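Local coordinates for ABC sugar transporter, periplasmic sugar binding protein (Legionella pneumophila subsp. pneumophila, PDB 3ROT), which probably binds a carbohydrate in the periplasm for uptake by an ABC transporter, at residues K5-T10 / E55-T60; F162-D167 / K180-I185. All coordinates share one frame; numbering follows the deposited sequence.

Contact 1 of 2, residues K5-T10 / E55-T60; sequences KYYLIT and ESALAT
Tyr7 and Ala57 mark the closest backbone approach, with CA atoms 7.4 Å apart where helix 47-59 lies over strand 5-9. The methyl of Ala57 sits over the centre of the Tyr7 ring. Its CB is 3.8 Å from the ring centroid and only 9° off the ring normal, a CH-pi contact. Lys5 covers the opposite face with CE, nearer the rim. The Tyr7 ring is therefore held between an aliphatic chain of its own strand and the helix. Its hydroxyl reaches the residue beyond Ala59: Tyr7 OH donates to Thr60 OG1 at 3.2 Å. Thr60 OG1 lies at the ring edge, near the ring plane. A chi1 of 65° turns this hydroxyl back toward the helix, where it donates in turn to Ala57 O. That carbonyl also accepts from Thr60 N. Ile9 adds apolar packing through CD1, 4.0 Å from Ala57 CB. Ile65 of strand 64-67 touches Tyr7, Ile9 and Ala57. Helix 47-59 links parallel strands 35-39 and 64-67 across strand 5-9, the beta-alpha-beta crossover of a Rossmann-like lobe in periplasmic sugar-binding proteins.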
loop_
_atom_site.group_PDB
_atom_site.type_symbol
_atom_site.label_atom_id
_atom_site.label_comp_id
_atom_site.label_asym_id
_atom_site.label_seq_id
_atom_site.Cartn_x
_atom_site.Cartn_y
_atom_site.Cartn_z
ATOM N N LYS A 5 -4.286 21.429 -21.774
ATOM C CA LYS A 5 -4.460 20.781 -20.473
ATOM C C LYS A 5 -5.316 19.517 -20.515
ATOM O O LYS A 5 -6.416 19.506 -21.068
ATOM C CB LYS A 5 -5.063 21.772 -19.475
ATOM C CG LYS A 5 -5.230 21.188 -18.092
ATOM C CD LYS A 5 -3.912 20.614 -17.567
ATOM C CE LYS A 5 -4.031 20.158 -16.121
ATOM N NZ LYS A 5 -4.500 21.272 -15.255
ATOM N N TYR A 6 -4.799 18.456 -19.908
ATOM C CA TYR A 6 -5.507 17.184 -19.856
ATOM C C TYR A 6 -5.575 16.664 -18.425
ATOM O O TYR A 6 -4.723 16.987 -17.594
ATOM C CB TYR A 6 -4.812 16.148 -20.748
ATOM C CG TYR A 6 -4.879 16.478 -22.221
ATOM C CD1 TYR A 6 -5.984 16.106 -22.996
ATOM C CD2 TYR A 6 -3.855 17.199 -22.835
ATOM C CE1 TYR A 6 -6.060 16.448 -24.342
ATOM C CE2 TYR A 6 -3.927 17.547 -24.173
ATOM C CZ TYR A 6 -5.028 17.171 -24.922
ATOM O OH TYR A 6 -5.099 17.528 -26.254
ATOM N N TYR A 7 -6.590 15.851 -18.149
ATOM C CA TYR A 7 -6.783 15.276 -16.819
ATOM C C TYR A 7 -6.930 13.759 -16.867
ATOM O O TYR A 7 -7.540 13.214 -17.789
ATOM C CB TYR A 7 -8.048 15.838 -16.164
ATOM C CG TYR A 7 -7.947 17.262 -15.662
ATOM C CD1 TYR A 7 -7.367 17.547 -14.427
ATOM C CD2 TYR A 7 -8.466 18.318 -16.405
ATOM C CE1 TYR A 7 -7.316 18.853 -13.942
ATOM C CE2 TYR A 7 -8.415 19.629 -15.930
ATOM C CZ TYR A 7 -7.844 19.885 -14.699
ATOM O OH TYR A 7 -7.819 21.171 -14.212
ATOM N N LEU A 8 -6.358 13.093 -15.873
ATOM C CA LEU A 8 -6.479 11.647 -15.734
ATOM C C LEU A 8 -7.058 11.493 -14.334
ATOM O O LEU A 8 -6.398 11.786 -13.341
ATOM C CB LEU A 8 -5.118 10.941 -15.843
ATOM C CG LEU A 8 -5.091 9.448 -15.463
ATOM C CD1 LEU A 8 -6.234 8.697 -16.147
ATOM C CD2 LEU A 8 -3.745 8.836 -15.850
ATOM N N ILE A 9 -8.306 11.057 -14.257
ATOM C CA ILE A 9 -8.968 10.921 -12.974
ATOM C C ILE A 9 -9.310 9.468 -12.665
ATOM O O ILE A 9 -9.849 8.756 -13.511
ATOM C CB ILE A 9 -10.235 11.810 -12.965
ATOM C CG1 ILE A 9 -9.846 13.230 -13.407
ATOM C CG2 ILE A 9 -10.860 11.821 -11.575
ATOM C CD1 ILE A 9 -10.983 14.235 -13.521
ATOM N N THR A 10 -8.975 9.021 -11.455
ATOM C CA THR A 10 -9.260 7.652 -11.045
ATOM C C THR A 10 -9.890 7.603 -9.661
ATOM O O THR A 10 -10.010 8.620 -8.985
ATOM C CB THR A 10 -7.981 6.767 -11.042
ATOM O OG1 THR A 10 -7.071 7.230 -10.037
ATOM C CG2 THR A 10 -7.303 6.813 -12.413
ATOM N N GLU A 55 -15.801 17.176 -11.482
ATOM C CA GLU A 55 -16.571 18.410 -11.491
ATOM C C GLU A 55 -15.648 19.634 -11.520
ATOM O O GLU A 55 -15.833 20.540 -12.332
ATOM C CB GLU A 55 -17.474 18.441 -10.256
ATOM C CG GLU A 55 -18.919 18.833 -10.524
ATOM C CD GLU A 55 -19.575 17.998 -11.610
ATOM O OE1 GLU A 55 -19.335 18.271 -12.802
ATOM O OE2 GLU A 55 -20.327 17.060 -11.276
ATOM N N SER A 56 -14.652 19.665 -10.643
ATOM C CA SER A 56 -13.738 20.798 -10.625
ATOM C C SER A 56 -12.891 20.827 -11.891
ATOM O O SER A 56 -12.493 21.892 -12.348
ATOM C CB SER A 56 -12.842 20.763 -9.378
ATOM O OG SER A 56 -12.148 19.535 -9.256
ATOM N N ALA A 57 -12.619 19.661 -12.466
ATOM C CA ALA A 57 -11.836 19.605 -13.692
ATOM C C ALA A 57 -12.629 20.260 -14.821
ATOM O O ALA A 57 -12.081 21.046 -15.597
ATOM C CB ALA A 57 -11.512 18.159 -14.050
ATOM N N LEU A 58 -13.920 19.939 -14.901
ATOM C CA LEU A 58 -14.804 20.488 -15.933
ATOM C C LEU A 58 -14.832 22.010 -15.935
ATOM O O LEU A 58 -14.864 22.629 -16.992
ATOM C CB LEU A 58 -16.236 19.971 -15.752
ATOM C CG LEU A 58 -16.478 18.476 -15.952
ATOM C CD1 LEU A 58 -17.948 18.149 -15.748
ATOM C CD2 LEU A 58 -16.047 18.087 -17.349
ATOM N N ALA A 59 -14.825 22.604 -14.745
ATOM C CA ALA A 59 -14.859 24.059 -14.607
ATOM C C ALA A 59 -13.701 24.749 -15.318
ATOM O O ALA A 59 -13.824 25.895 -15.753
ATOM C CB ALA A 59 -14.854 24.437 -13.131
ATOM N N THR A 60 -12.573 24.053 -15.435
ATOM C CA THR A 60 -11.394 24.622 -16.081
ATOM C C THR A 60 -11.415 24.489 -17.596
ATOM O O THR A 60 -10.500 24.952 -18.269
ATOM C CB THR A 60 -10.100 23.958 -15.568
ATOM O OG1 THR A 60 -10.087 22.580 -15.957
ATOM C CG2 THR A 60 -10.009 24.055 -14.052
#

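Contact 2 of 2, residues F162-D167 / K180-I185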
loop_
_atom_site.group_PDB
_atom_site.type_symbol
_atom_site.label_atom_id
_atom_site.label_comp_id
_atom_site.label_asym_id
_atom_site.label_seq_id
_atom_site.Cartn_x
_atom_site.Cartn_y
_atom_site.Cartn_z
ATOM N N PHE A 162 -17.301 -25.916 -6.066
ATOM C CA PHE A 162 -17.959 -25.119 -5.038
ATOM C C PHE A 162 -17.193 -23.804 -4.910
ATOM O O PHE A 162 -15.968 -23.786 -5.013
ATOM C CB PHE A 162 -17.937 -25.853 -3.697
ATOM C CG PHE A 162 -18.655 -27.169 -3.708
ATOM C CD1 PHE A 162 -20.000 -27.244 -4.078
ATOM C CD2 PHE A 162 -18.003 -28.334 -3.320
ATOM C CE1 PHE A 162 -20.684 -28.464 -4.057
ATOM C CE2 PHE A 162 -18.678 -29.560 -3.294
ATOM C CZ PHE A 162 -20.020 -29.623 -3.663
ATOM N N PHE A 163 -17.904 -22.710 -4.670
ATOM C CA PHE A 163 -17.241 -21.416 -4.554
ATOM C C PHE A 163 -18.045 -20.424 -3.736
ATOM O O PHE A 163 -19.249 -20.587 -3.551
ATOM C CB PHE A 163 -16.990 -20.836 -5.949
ATOM C CG PHE A 163 -18.250 -20.457 -6.683
ATOM C CD1 PHE A 163 -18.902 -19.257 -6.406
ATOM C CD2 PHE A 163 -18.802 -21.314 -7.634
ATOM C CE1 PHE A 163 -20.088 -18.913 -7.062
ATOM C CE2 PHE A 163 -19.990 -20.978 -8.295
ATOM C CZ PHE A 163 -20.632 -19.776 -8.006
ATOM N N GLU A 164 -17.367 -19.385 -3.262
ATOM C CA GLU A 164 -18.013 -18.344 -2.479
ATOM C C GLU A 164 -17.227 -17.051 -2.658
ATOM O O GLU A 164 -16.003 -17.081 -2.765
ATOM C CB GLU A 164 -18.053 -18.744 -0.998
ATOM C CG GLU A 164 -19.049 -17.947 -0.149
ATOM C CD GLU A 164 -19.327 -18.590 1.212
ATOM O OE1 GLU A 164 -19.726 -19.777 1.247
ATOM O OE2 GLU A 164 -19.155 -17.908 2.249
ATOM N N GLU A 165 -17.930 -15.924 -2.726
ATOM C CA GLU A 165 -17.268 -14.632 -2.855
ATOM C C GLU A 165 -17.231 -13.987 -1.482
ATOM O O GLU A 165 -18.241 -13.913 -0.784
ATOM C CB GLU A 165 -17.995 -13.709 -3.834
ATOM C CG GLU A 165 -17.235 -12.402 -4.091
ATOM C CD GLU A 165 -17.923 -11.471 -5.088
ATOM O OE1 GLU A 165 -18.409 -11.954 -6.131
ATOM O OE2 GLU A 165 -17.962 -10.249 -4.841
ATOM N N LEU A 166 -16.054 -13.525 -1.094
ATOM C CA LEU A 166 -15.877 -12.904 0.203
ATOM C C LEU A 166 -15.453 -11.442 0.082
ATOM O O LEU A 166 -14.501 -11.122 -0.633
ATOM C CB LEU A 166 -14.828 -13.691 0.990
ATOM C CG LEU A 166 -14.372 -13.192 2.358
ATOM C CD1 LEU A 166 -15.558 -13.126 3.313
ATOM C CD2 LEU A 166 -13.290 -14.131 2.887
ATOM N N ASP A 167 -16.180 -10.566 0.772
ATOM C CA ASP A 167 -15.876 -9.136 0.789
ATOM C C ASP A 167 -14.794 -8.938 1.845
ATOM O O ASP A 167 -15.076 -8.954 3.042
ATOM C CB ASP A 167 -17.130 -8.337 1.160
ATOM C CG ASP A 167 -16.832 -6.882 1.525
ATOM O OD1 ASP A 167 -15.673 -6.416 1.415
ATOM O OD2 ASP A 167 -17.785 -6.188 1.928
ATOM N N LYS A 180 -8.557 -16.153 6.986
ATOM C CA LYS A 180 -8.246 -17.207 7.945
ATOM C C LYS A 180 -9.523 -17.807 8.518
ATOM O O LYS A 180 -9.624 -19.019 8.664
ATOM C CB LYS A 180 -7.366 -16.650 9.060
ATOM C CG LYS A 180 -6.005 -16.217 8.551
ATOM C CD LYS A 180 -5.231 -15.386 9.556
ATOM C CE LYS A 180 -4.792 -16.203 10.751
ATOM N NZ LYS A 180 -3.905 -15.387 11.620
ATOM N N SER A 181 -10.502 -16.961 8.827
ATOM C CA SER A 181 -11.768 -17.445 9.375
ATOM C C SER A 181 -12.441 -18.404 8.406
ATOM O O SER A 181 -12.972 -19.437 8.813
ATOM C CB SER A 181 -12.717 -16.280 9.668
ATOM O OG SER A 181 -12.197 -15.431 10.677
ATOM N N TYR A 182 -12.414 -18.061 7.121
ATOM C CA TYR A 182 -13.037 -18.896 6.104
ATOM C C TYR A 182 -12.363 -20.260 5.992
ATOM O O TYR A 182 -13.037 -21.287 5.897
ATOM C CB TYR A 182 -13.001 -18.203 4.742
ATOM C CG TYR A 182 -13.850 -18.897 3.701
ATOM C CD1 TYR A 182 -15.204 -18.586 3.557
ATOM C CD2 TYR A 182 -13.316 -19.899 2.893
ATOM C CE1 TYR A 182 -16.002 -19.255 2.635
ATOM C CE2 TYR A 182 -14.107 -20.576 1.970
ATOM C CZ TYR A 182 -15.449 -20.250 1.847
ATOM O OH TYR A 182 -16.239 -20.923 0.941
ATOM N N PHE A 183 -11.033 -20.280 5.987
ATOM C CA PHE A 183 -10.329 -21.551 5.888
ATOM C C PHE A 183 -10.543 -22.439 7.117
ATOM O O PHE A 183 -10.504 -23.670 7.014
ATOM C CB PHE A 183 -8.836 -21.323 5.642
ATOM C CG PHE A 183 -8.491 -21.175 4.186
ATOM C CD1 PHE A 183 -8.914 -20.063 3.462
ATOM C CD2 PHE A 183 -7.789 -22.173 3.525
ATOM C CE1 PHE A 183 -8.644 -19.952 2.096
ATOM C CE2 PHE A 183 -7.515 -22.075 2.169
ATOM C CZ PHE A 183 -7.944 -20.959 1.451
ATOM N N LYS A 184 -10.772 -21.816 8.270
ATOM C CA LYS A 184 -11.010 -22.565 9.500
ATOM C C LYS A 184 -12.326 -23.314 9.340
ATOM O O LYS A 184 -12.514 -24.387 9.907
ATOM C CB LYS A 184 -11.097 -21.622 10.703
ATOM C CG LYS A 184 -9.823 -20.832 10.972
ATOM C CD LYS A 184 -10.079 -19.669 11.929
ATOM C CE LYS A 184 -8.935 -18.655 11.897
ATOM N NZ LYS A 184 -9.258 -17.402 12.653
ATOM N N ILE A 185 -13.230 -22.741 8.551
ATOM C CA ILE A 185 -14.529 -23.348 8.312
ATOM C C ILE A 185 -14.516 -24.251 7.081
ATOM O O ILE A 185 -15.206 -25.275 7.051
ATOM C CB ILE A 185 -15.615 -22.266 8.148
ATOM C CG1 ILE A 185 -15.673 -21.404 9.412
ATOM C CG2 ILE A 185 -16.968 -22.915 7.907
ATOM C CD1 ILE A 185 -16.647 -20.246 9.333
#
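Glu164 and Tyr182 carry most of this contact between edge strand 162-167 and the last turns of helix 172-185. The Tyr182 ring projects from the helix toward the strand. Its CG is anti to the backbone N (chi1 -169°), which points the hydroxyl end of the ring at Glu164. There Tyr182 OH lies 3.4 Å from Glu164 CB. Glu164 also has CG anti to its own N, and its chain stays extended beyond CG, with chi2 of 165°. The extended chain brings the carboxylate to the CE1 edge of the ring, and the two side chains cross obliquely. Glu164 CD lies in the ring plane, 3.7 Å from Tyr182 CE1. The nearer oxygen, Glu164 OE2, is 3.5 Å from the same carbon. The carboxylate plane stands almost upright to the ring, at 88°. A carboxylate at a C-H edge would be expected to interact mildly favourably there. Glu164 OE1 is 3.7 Å from Tyr182 OH, and the two are not hydrogen-bonded. The hydroxyl instead bonds to Arg132 NE, at the start of the neighbouring strand 132-137. His186 stacks on the Tyr182 ring. Leu166 makes a looser apolar contact nearer the root of the tyrosine: its CD2 is 4.5 Å from Tyr182 CB. Leu166 and Tyr182 both rest on Leu134, which joins this partly buried margin to the sheet interior. Helix 172-185 follows edge strand 162-167 and leads to parallel strand 191-194, passing over strand 132-137. This is the beta-alpha-beta crossover at the margin of the second Rossmann-like lobe of the periplasmic binding protein fold.

How the contacts relate
The two contacts lie in different lobes, on opposite sides of the chain's centre, with nearest atoms about 19 Å apart. Each sets a strand against a helix of a beta-alpha-beta crossover, and the two sheets begin with the same 2-1-3 strand order. The strands differ in place. Contact 1 uses an inner strand that the helix passes over, whereas contact 2 uses the edge strand from which the chain runs into the helix. Contact 1 is mostly buried. Its tyrosine comes from the strand, is met on a face and bonds across. Contact 2 is partly buried. Its tyrosine comes from the helix, is met at an edge and bonds to a third element.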